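Local coordinates for ferripyochelin binding protein (Pyrococcus horikoshii, PDB 1V3W), which belongs to the gamma-class carbonic anhydrases, binds zinc and calcium, and probably catalyses the reversible hydration of carbon dioxide, at residues S63-H68 and M85-K90; Q49-K54 and P71-E76; G110-I115 and E147-T152. One frame throughout, in Å; residues are numbered along the deposited sequence.

Contact 1: S63-H68 and M85-K90; sequences SIHTSH and MVHGAK. With ZN (zinc ion), chain B.
His65 and His87 hold the same zinc ion through different ring nitrogens: His65 ND1 binds the metal at 2.2 Å and His87 NE2 at 2.0 Å. The two side chains run side by side off one face of a parallel pair of strands, each with CG anti to its backbone N. His65 then turns its near nitrogen to the zinc, whereas His87 reaches it with the far one. The nitrogens come within 3.2 Å of each other, His65 ND1 to His87 NE2, because they share the ion. The rings themselves stand nearly perpendicular, with planes at 82°. With the ring nitrogens that do not bind zinc, His65 NE2 is hydrogen-bonded to Asp46 and His87 ND1 to Asp105, so a second-shell carboxylate fixes the rotation of each ring.

The backbones keep the histidines in register. Val86 N donates to Ser63 O (3.1 Å), His65 N to Val86 O (3.1 Å), and Gly88 N to His65 O (3.0 Å), the last where the chain leaves the strand. On the histidine face, the Met85 chain bends back at chi2 and chi3, bringing its CE to 3.3 Å from Ser63 O. On the other face, Ile64 CG1 lies loosely against Val86 CB.

A water and His82 NE2 of the second subunit complete the zinc shell. Two histidines from neighbouring coils of one beta-helix, a third from the adjoining subunit, and a water form the inter-subunit zinc site characteristic of gamma-class carbonic anhydrases.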
loop_
_atom_site.group_PDB
_atom_site.type_symbol
_atom_site.label_atom_id
_atom_site.label_comp_id
_atom_site.label_asym_id
_atom_site.label_seq_id
_atom_site.Cartn_x
_atom_site.Cartn_y
_atom_site.Cartn_z
ATOM N N SER A 63 -0.498 6.861 -1.170
ATOM C CA SER A 63 -1.695 7.589 -0.770
ATOM C C SER A 63 -1.245 8.939 -0.229
ATOM O O SER A 63 -0.251 9.024 0.498
ATOM C CB SER A 63 -2.470 6.863 0.335
ATOM O OG SER A 63 -3.004 5.640 -0.124
ATOM N N ILE A 64 -1.947 9.997 -0.616
ATOM C CA ILE A 64 -1.649 11.325 -0.102
ATOM C C ILE A 64 -2.968 11.899 0.383
ATOM O O ILE A 64 -3.970 11.874 -0.333
ATOM C CB ILE A 64 -1.048 12.264 -1.168
ATOM C CG1 ILE A 64 0.236 11.656 -1.732
ATOM C CG2 ILE A 64 -0.741 13.628 -0.538
ATOM C CD1 ILE A 64 0.933 12.526 -2.767
ATOM N N HIS A 65 -2.973 12.378 1.621
ATOM C CA HIS A 65 -4.171 12.956 2.200
ATOM C C HIS A 65 -3.765 14.102 3.113
ATOM O O HIS A 65 -2.583 14.443 3.207
ATOM C CB HIS A 65 -4.941 11.898 2.993
ATOM C CG HIS A 65 -6.356 12.282 3.291
ATOM N ND1 HIS A 65 -6.963 12.010 4.497
ATOM C CD2 HIS A 65 -7.283 12.918 2.536
ATOM C CE1 HIS A 65 -8.205 12.464 4.474
ATOM N NE2 HIS A 65 -8.423 13.019 3.295
ATOM N N THR A 66 -4.746 14.691 3.786
ATOM C CA THR A 66 -4.499 15.813 4.681
ATOM C C THR A 66 -5.427 15.743 5.884
ATOM O O THR A 66 -6.311 14.888 5.960
ATOM C CB THR A 66 -4.776 17.156 3.981
ATOM O OG1 THR A 66 -6.183 17.269 3.722
ATOM C CG2 THR A 66 -4.010 17.251 2.663
ATOM N N SER A 67 -5.209 16.659 6.823
ATOM C CA SER A 67 -6.031 16.771 8.019
ATOM C C SER A 67 -6.453 18.232 8.065
ATOM O O SER A 67 -5.808 19.079 7.445
ATOM C CB SER A 67 -5.218 16.416 9.267
ATOM O OG SER A 67 -4.003 17.142 9.313
ATOM N N HIS A 68 -7.535 18.532 8.773
ATOM C CA HIS A 68 -7.989 19.914 8.866
ATOM C C HIS A 68 -6.863 20.799 9.390
ATOM O O HIS A 68 -6.302 20.542 10.458
ATOM C CB HIS A 68 -9.212 20.029 9.781
ATOM C CG HIS A 68 -10.488 19.563 9.150
ATOM N ND1 HIS A 68 -10.889 18.246 9.161
ATOM C CD2 HIS A 68 -11.444 20.245 8.474
ATOM C CE1 HIS A 68 -12.040 18.134 8.520
ATOM N NE2 HIS A 68 -12.397 19.331 8.094
ATOM N N MET A 85 3.188 6.878 2.103
ATOM C CA MET A 85 1.984 7.597 2.478
ATOM C C MET A 85 2.372 8.939 3.090
ATOM O O MET A 85 3.127 8.990 4.059
ATOM C CB MET A 85 1.191 6.750 3.479
ATOM C CG MET A 85 -0.285 7.076 3.609
ATOM S SD MET A 85 -0.625 8.616 4.461
ATOM C CE MET A 85 -1.816 9.361 3.330
ATOM N N VAL A 86 1.873 10.022 2.502
ATOM C CA VAL A 86 2.160 11.365 3.001
ATOM C C VAL A 86 0.854 11.955 3.517
ATOM O O VAL A 86 -0.123 12.066 2.772
ATOM C CB VAL A 86 2.734 12.270 1.886
ATOM C CG1 VAL A 86 3.016 13.661 2.438
ATOM C CG2 VAL A 86 4.008 11.651 1.320
ATOM N N HIS A 87 0.837 12.336 4.790
ATOM C CA HIS A 87 -0.377 12.873 5.386
ATOM C C HIS A 87 -0.212 14.238 6.046
ATOM O O HIS A 87 0.429 14.354 7.089
ATOM C CB HIS A 87 -0.925 11.870 6.405
ATOM C CG HIS A 87 -2.393 12.006 6.648
ATOM N ND1 HIS A 87 -2.938 13.067 7.336
ATOM C CD2 HIS A 87 -3.436 11.245 6.238
ATOM C CE1 HIS A 87 -4.254 12.957 7.339
ATOM N NE2 HIS A 87 -4.583 11.861 6.679
ATOM N N GLY A 88 -0.798 15.259 5.421
ATOM C CA GLY A 88 -0.747 16.616 5.947
ATOM C C GLY A 88 0.637 17.138 6.272
ATOM O O GLY A 88 0.828 17.820 7.284
ATOM N N ALA A 89 1.602 16.847 5.407
ATOM C CA ALA A 89 2.971 17.278 5.637
ATOM C C ALA A 89 3.520 18.204 4.567
ATOM O O ALA A 89 2.984 18.296 3.458
ATOM C CB ALA A 89 3.876 16.057 5.767
ATOM N N LYS A 90 4.591 18.902 4.925
ATOM C CA LYS A 90 5.276 19.805 4.015
ATOM C C LYS A 90 6.576 19.123 3.618
ATOM O O LYS A 90 7.363 18.724 4.478
ATOM C CB LYS A 90 5.565 21.146 4.695
ATOM C CG LYS A 90 4.346 22.043 4.794
ATOM C CD LYS A 90 4.658 23.376 5.448
ATOM C CE LYS A 90 3.441 24.292 5.414
ATOM N NZ LYS A 90 2.251 23.668 6.059
HETATM ZN ZN ZN B . -6.226 10.793 6.220
HETATM O O HOH W 1 -7.652 10.131 7.150
#

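Contact 2: Q49-K54 and P71-E76; sequences QIYVGK and PTEIGE
Lys54 and Glu76 form a salt bridge at the end of two neighbouring rungs of the left-handed parallel beta-helix, where strand 49-52 runs beside strand 72-74 in the next coil. Glu76 can be followed outward. Its CB sits 3.2 Å from Lys54 O. The first torsion (chi1 -53°) places CG beside the backbone N, and CG still lies over the lysine backbone, 3.8 Å from Lys54 O. From there the chain is extended, carrying CD past Lys54 CB so that the two side chains lie alongside each other and point the same way. OE1 stays on the far side of the carboxylate, while OE2 comes within 3.3 Å of Lys54 CE before it meets the amine. Lys54 has to fold at chi3 and chi4 to bring NZ to this oxygen.

Along the strands, the backbone bonds run in the regular parallel pattern: Thr72 N to Gln49 O, Tyr51 N to Thr72 O, and Ile74 N to Tyr51 O at 2.8 Å. Gly53 N closes the series on Ile74 O. Ile50, Val52, Thr72 and Ile74 face the interior of the coil, where Thr72 OG1 is hydrogen-bonded to His65 O and Ile50 packs on Ile64.

Tyr51 and Glu73 lie together on the outer face. The carboxylate runs alongside the ring with their planes 19° apart, its OE1 lying 3.8 Å from Tyr51 CB. The ring's edge is turned to the strand, with CD2 3.6 Å from Ile74 O. At the rung's end, Lys54 NZ donates to Glu76 OE2 at 2.7 Å, on the syn side and 25° out of the carboxylate plane.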
loop_
_atom_site.group_PDB
_atom_site.type_symbol
_atom_site.label_atom_id
_atom_site.label_comp_id
_atom_site.label_asym_id
_atom_site.label_seq_id
_atom_site.Cartn_x
_atom_site.Cartn_y
_atom_site.Cartn_z
ATOM N N GLN A 49 -5.812 21.229 0.630
ATOM C CA GLN A 49 -5.217 21.052 -0.686
ATOM C C GLN A 49 -3.985 20.153 -0.678
ATOM O O GLN A 49 -3.261 20.064 0.319
ATOM C CB GLN A 49 -4.817 22.414 -1.265
ATOM C CG GLN A 49 -4.208 22.348 -2.665
ATOM C CD GLN A 49 -3.806 23.714 -3.200
ATOM O OE1 GLN A 49 -2.710 24.211 -2.928
ATOM N NE2 GLN A 49 -4.701 24.332 -3.961
ATOM N N ILE A 50 -3.773 19.471 -1.798
ATOM C CA ILE A 50 -2.588 18.643 -1.989
ATOM C C ILE A 50 -1.910 19.292 -3.184
ATOM O O ILE A 50 -2.473 19.324 -4.280
ATOM C CB ILE A 50 -2.930 17.185 -2.342
ATOM C CG1 ILE A 50 -3.614 16.517 -1.149
ATOM C CG2 ILE A 50 -1.651 16.430 -2.718
ATOM C CD1 ILE A 50 -4.233 15.177 -1.478
ATOM N N TYR A 51 -0.718 19.836 -2.958
ATOM C CA TYR A 51 0.037 20.502 -4.010
ATOM C C TYR A 51 1.292 19.705 -4.338
ATOM O O TYR A 51 2.048 19.343 -3.437
ATOM C CB TYR A 51 0.442 21.905 -3.547
ATOM C CG TYR A 51 1.239 22.677 -4.569
ATOM C CD1 TYR A 51 0.606 23.517 -5.485
ATOM C CD2 TYR A 51 2.623 22.543 -4.644
ATOM C CE1 TYR A 51 1.340 24.206 -6.452
ATOM C CE2 TYR A 51 3.361 23.221 -5.605
ATOM C CZ TYR A 51 2.714 24.047 -6.502
ATOM O OH TYR A 51 3.460 24.704 -7.449
ATOM N N VAL A 52 1.504 19.431 -5.622
ATOM C CA VAL A 52 2.682 18.694 -6.065
ATOM C C VAL A 52 3.475 19.564 -7.039
ATOM O O VAL A 52 3.016 19.849 -8.148
ATOM C CB VAL A 52 2.286 17.373 -6.751
ATOM C CG1 VAL A 52 3.532 16.584 -7.125
ATOM C CG2 VAL A 52 1.403 16.556 -5.815
ATOM N N GLY A 53 4.667 19.971 -6.609
ATOM C CA GLY A 53 5.520 20.832 -7.412
ATOM C C GLY A 53 6.135 20.214 -8.652
ATOM O O GLY A 53 6.078 19.004 -8.852
ATOM N N LYS A 54 6.749 21.059 -9.475
ATOM C CA LYS A 54 7.360 20.621 -10.722
ATOM C C LYS A 54 8.349 19.469 -10.609
ATOM O O LYS A 54 9.112 19.369 -9.646
ATOM C CB LYS A 54 8.062 21.800 -11.415
ATOM C CG LYS A 54 7.131 22.923 -11.854
ATOM C CD LYS A 54 7.778 23.823 -12.909
ATOM C CE LYS A 54 9.001 24.558 -12.380
ATOM N NZ LYS A 54 8.651 25.544 -11.319
ATOM N N PRO A 71 -2.493 21.048 5.201
ATOM C CA PRO A 71 -2.460 20.664 3.791
ATOM C C PRO A 71 -1.167 19.913 3.498
ATOM O O PRO A 71 -0.242 19.912 4.315
ATOM C CB PRO A 71 -2.530 22.006 3.070
ATOM C CG PRO A 71 -1.801 22.918 4.006
ATOM C CD PRO A 71 -2.340 22.507 5.357
ATOM N N THR A 72 -1.110 19.247 2.352
ATOM C CA THR A 72 0.104 18.545 1.977
ATOM C C THR A 72 0.718 19.340 0.844
ATOM O O THR A 72 0.085 19.550 -0.190
ATOM C CB THR A 72 -0.178 17.108 1.507
ATOM O OG1 THR A 72 -0.550 16.305 2.635
ATOM C CG2 THR A 72 1.065 16.512 0.858
ATOM N N GLU A 73 1.932 19.808 1.081
ATOM C CA GLU A 73 2.630 20.556 0.060
ATOM C C GLU A 73 3.932 19.876 -0.282
ATOM O O GLU A 73 4.814 19.728 0.565
ATOM C CB GLU A 73 2.882 21.955 0.511
ATOM C CG GLU A 73 3.811 22.661 -0.441
ATOM C CD GLU A 73 3.185 23.883 -1.039
ATOM O OE1 GLU A 73 1.966 24.108 -0.840
ATOM O OE2 GLU A 73 3.930 24.615 -1.714
ATOM N N ILE A 74 4.051 19.499 -1.551
ATOM C CA ILE A 74 5.234 18.811 -2.041
ATOM C C ILE A 74 6.010 19.740 -2.963
ATOM O O ILE A 74 5.427 20.390 -3.832
ATOM C CB ILE A 74 4.842 17.542 -2.823
ATOM C CG1 ILE A 74 3.976 16.634 -1.945
ATOM C CG2 ILE A 74 6.090 16.813 -3.285
ATOM C CD1 ILE A 74 4.660 16.158 -0.685
ATOM N N GLY A 75 7.324 19.801 -2.763
ATOM C CA GLY A 75 8.164 20.657 -3.585
ATOM C C GLY A 75 8.501 20.075 -4.945
ATOM O O GLY A 75 7.773 19.226 -5.471
ATOM N N GLU A 76 9.615 20.533 -5.510
ATOM C CA GLU A 76 10.067 20.096 -6.824
ATOM C C GLU A 76 11.084 18.964 -6.764
ATOM O O GLU A 76 11.826 18.833 -5.790
ATOM C CB GLU A 76 10.684 21.271 -7.584
ATOM C CG GLU A 76 9.796 22.495 -7.659
ATOM C CD GLU A 76 10.201 23.435 -8.775
ATOM O OE1 GLU A 76 11.297 23.246 -9.348
ATOM O OE2 GLU A 76 9.422 24.361 -9.076
#

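Contact 3: G110-I115 and E147-T152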
loop_
_atom_site.group_PDB
_atom_site.type_symbol
_atom_site.label_atom_id
_atom_site.label_comp_id
_atom_site.label_asym_id
_atom_site.label_seq_id
_atom_site.Cartn_x
_atom_site.Cartn_y
_atom_site.Cartn_z
ATOM N N GLY A 110 12.995 19.029 5.032
ATOM C CA GLY A 110 13.842 19.982 4.336
ATOM C C GLY A 110 14.214 19.548 2.930
ATOM O O GLY A 110 13.708 18.549 2.421
ATOM N N ASP A 111 15.107 20.305 2.300
ATOM C CA ASP A 111 15.543 20.003 0.943
ATOM C C ASP A 111 16.716 19.032 0.931
ATOM O O ASP A 111 17.507 18.989 1.875
ATOM C CB ASP A 111 15.942 21.289 0.217
ATOM C CG ASP A 111 14.907 22.383 0.356
ATOM O OD1 ASP A 111 13.698 22.088 0.236
ATOM O OD2 ASP A 111 15.306 23.544 0.580
ATOM N N HIS A 112 16.823 18.258 -0.146
ATOM C CA HIS A 112 17.893 17.278 -0.288
ATOM C C HIS A 112 17.896 16.333 0.905
ATOM O O HIS A 112 18.872 16.239 1.653
ATOM C CB HIS A 112 19.244 17.982 -0.414
ATOM C CG HIS A 112 19.417 18.721 -1.705
ATOM N ND1 HIS A 112 19.456 18.084 -2.926
ATOM C CD2 HIS A 112 19.559 20.042 -1.965
ATOM C CE1 HIS A 112 19.616 18.981 -3.883
ATOM N NE2 HIS A 112 19.682 20.177 -3.327
ATOM N N VAL A 113 16.779 15.637 1.069
ATOM C CA VAL A 113 16.603 14.687 2.156
ATOM C C VAL A 113 16.193 13.333 1.601
ATOM O O VAL A 113 15.497 13.245 0.590
ATOM C CB VAL A 113 15.505 15.169 3.140
ATOM C CG1 VAL A 113 15.109 14.043 4.094
ATOM C CG2 VAL A 113 16.008 16.368 3.924
ATOM N N ILE A 114 16.652 12.274 2.253
ATOM C CA ILE A 114 16.270 10.931 1.855
ATOM C C ILE A 114 15.654 10.282 3.076
ATOM O O ILE A 114 16.265 10.244 4.143
ATOM C CB ILE A 114 17.475 10.080 1.393
ATOM C CG1 ILE A 114 18.027 10.637 0.079
ATOM C CG2 ILE A 114 17.045 8.623 1.197
ATOM C CD1 ILE A 114 19.231 9.885 -0.450
ATOM N N ILE A 115 14.416 9.823 2.924
ATOM C CA ILE A 115 13.715 9.135 3.995
ATOM C C ILE A 115 13.846 7.662 3.629
ATOM O O ILE A 115 13.463 7.253 2.532
ATOM C CB ILE A 115 12.221 9.519 4.037
ATOM C CG1 ILE A 115 12.064 11.038 4.197
ATOM C CG2 ILE A 115 11.529 8.775 5.172
ATOM C CD1 ILE A 115 12.659 11.606 5.473
ATOM N N GLU A 147 27.061 11.781 -3.574
ATOM C CA GLU A 147 26.400 10.864 -4.495
ATOM C C GLU A 147 24.896 10.820 -4.233
ATOM O O GLU A 147 24.092 10.826 -5.165
ATOM C CB GLU A 147 26.988 9.455 -4.359
ATOM C CG GLU A 147 28.504 9.403 -4.499
ATOM C CD GLU A 147 29.217 9.348 -3.159
ATOM O OE1 GLU A 147 29.500 8.229 -2.681
ATOM O OE2 GLU A 147 29.483 10.423 -2.580
ATOM N N GLU A 148 24.521 10.775 -2.960
ATOM C CA GLU A 148 23.113 10.729 -2.589
ATOM C C GLU A 148 22.434 12.049 -2.934
ATOM O O GLU A 148 21.268 12.070 -3.324
ATOM C CB GLU A 148 22.973 10.441 -1.096
ATOM C CG GLU A 148 23.649 9.142 -0.677
ATOM C CD GLU A 148 23.576 8.889 0.814
ATOM O OE1 GLU A 148 23.862 9.822 1.594
ATOM O OE2 GLU A 148 23.244 7.749 1.208
ATOM N N ILE A 149 23.165 13.149 -2.788
ATOM C CA ILE A 149 22.618 14.464 -3.097
ATOM C C ILE A 149 22.312 14.565 -4.589
ATOM O O ILE A 149 21.266 15.085 -4.982
ATOM C CB ILE A 149 23.601 15.587 -2.682
ATOM C CG1 ILE A 149 23.703 15.633 -1.154
ATOM C CG2 ILE A 149 23.129 16.933 -3.224
ATOM C CD1 ILE A 149 24.756 16.594 -0.622
ATOM N N GLU A 150 23.217 14.066 -5.426
ATOM C CA GLU A 150 22.999 14.111 -6.864
ATOM C C GLU A 150 21.824 13.195 -7.201
ATOM O O GLU A 150 21.064 13.460 -8.134
ATOM C CB GLU A 150 24.267 13.669 -7.608
ATOM C CG GLU A 150 25.504 14.507 -7.266
ATOM C CD GLU A 150 25.695 15.717 -8.172
ATOM O OE1 GLU A 150 26.169 16.762 -7.677
ATOM O OE2 GLU A 150 25.394 15.622 -9.381
ATOM N N TRP A 151 21.668 12.125 -6.426
ATOM C CA TRP A 151 20.579 11.178 -6.642
ATOM C C TRP A 151 19.218 11.789 -6.297
ATOM O O TRP A 151 18.205 11.426 -6.898
ATOM C CB TRP A 151 20.808 9.907 -5.812
ATOM C CG TRP A 151 19.746 8.853 -5.995
ATOM C CD1 TRP A 151 18.984 8.283 -5.017
ATOM C CD2 TRP A 151 19.331 8.257 -7.233
ATOM N NE1 TRP A 151 18.120 7.366 -5.568
ATOM C CE2 TRP A 151 18.311 7.326 -6.920
ATOM C CE3 TRP A 151 19.722 8.407 -8.567
ATOM C CZ2 TRP A 151 17.673 6.559 -7.903
ATOM C CZ3 TRP A 151 19.086 7.643 -9.544
ATOM C CH2 TRP A 151 18.074 6.727 -9.202
ATOM N N THR A 152 19.182 12.715 -5.341
ATOM C CA THR A 152 17.906 13.333 -4.982
ATOM C C THR A 152 17.288 14.061 -6.181
ATOM O O THR A 152 16.076 14.284 -6.205
ATOM C CB THR A 152 18.026 14.314 -3.774
ATOM O OG1 THR A 152 18.961 15.357 -4.073
ATOM C CG2 THR A 152 18.474 13.570 -2.518
#
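Helix 146-169, the long C-terminal helix, lies along a side of the beta-helix, and here its first turns cross strand 113-115: His112 and Ile114 meet Glu148, Ile149 and Thr152. The strand and helix segments run at 87° to each other, with their axes 8.9 Å apart at the closest point.

The polar link is a single hydrogen bond. His112 ND1 donates to Thr152 OG1 at 3.0 Å, with the hydroxyl at the ring edge and only 6° out of the ring plane. A first torsion of 59° places OG1 between the backbone N and the carbonyl carbon of Thr152, within reach of Ile149 O one turn back in the helix. That second contact is modelled as very short, so a bond from the hydroxyl to Ile149 O remains doubtful. What is clear is that the hydroxyl accepts the N-H of His112 ND1.

The Ile149 side chain crosses His112 at about a right angle, with CG2 4.3 Å from the ring centroid in an off-centre CH-pi contact, and 3.9 Å from His112 ND1. Tyr94 stacks on His112, and the Tyr130 ring meets it almost parallel, so the imidazole is held among aromatic neighbours as well as by the helix.

Two residues on, Ile114 is directed toward the helix. Its CG1 lies 3.9 Å from Thr152 CG2, the threonine's other branch, and its CD1 reaches 3.8 Å from Glu148 CB. The glutamate's carboxylate turns elsewhere, to Thr145 N and Arg142. A C-terminal helix laid across the strands of a left-handed beta-helix is the architecture of the gamma-class carbonic anhydrases.

In the fold
Contacts 1 and 2 share one coil of the beta-helix, the one holding strands 63-65 and 72-74; contact 2 joins it to the coil before and contact 1 to the coil after, on two of the three sheets. Along the chain the segments come in the order 49-54, 63-68, 71-76, 85-90. The two centres are 10 Å apart, and the contacts touch through probable hydrogen bonds from Glu73 N to Ala89 O and from Thr72 OG1 to His65 O. Contact 3 comes later, its centre about 21 Å from that of contact 1 and about 18 Å from that of contact 2. There the third sheet receives helix 146-169, away from the metal sites, while contact 1 lies at the subunit boundary.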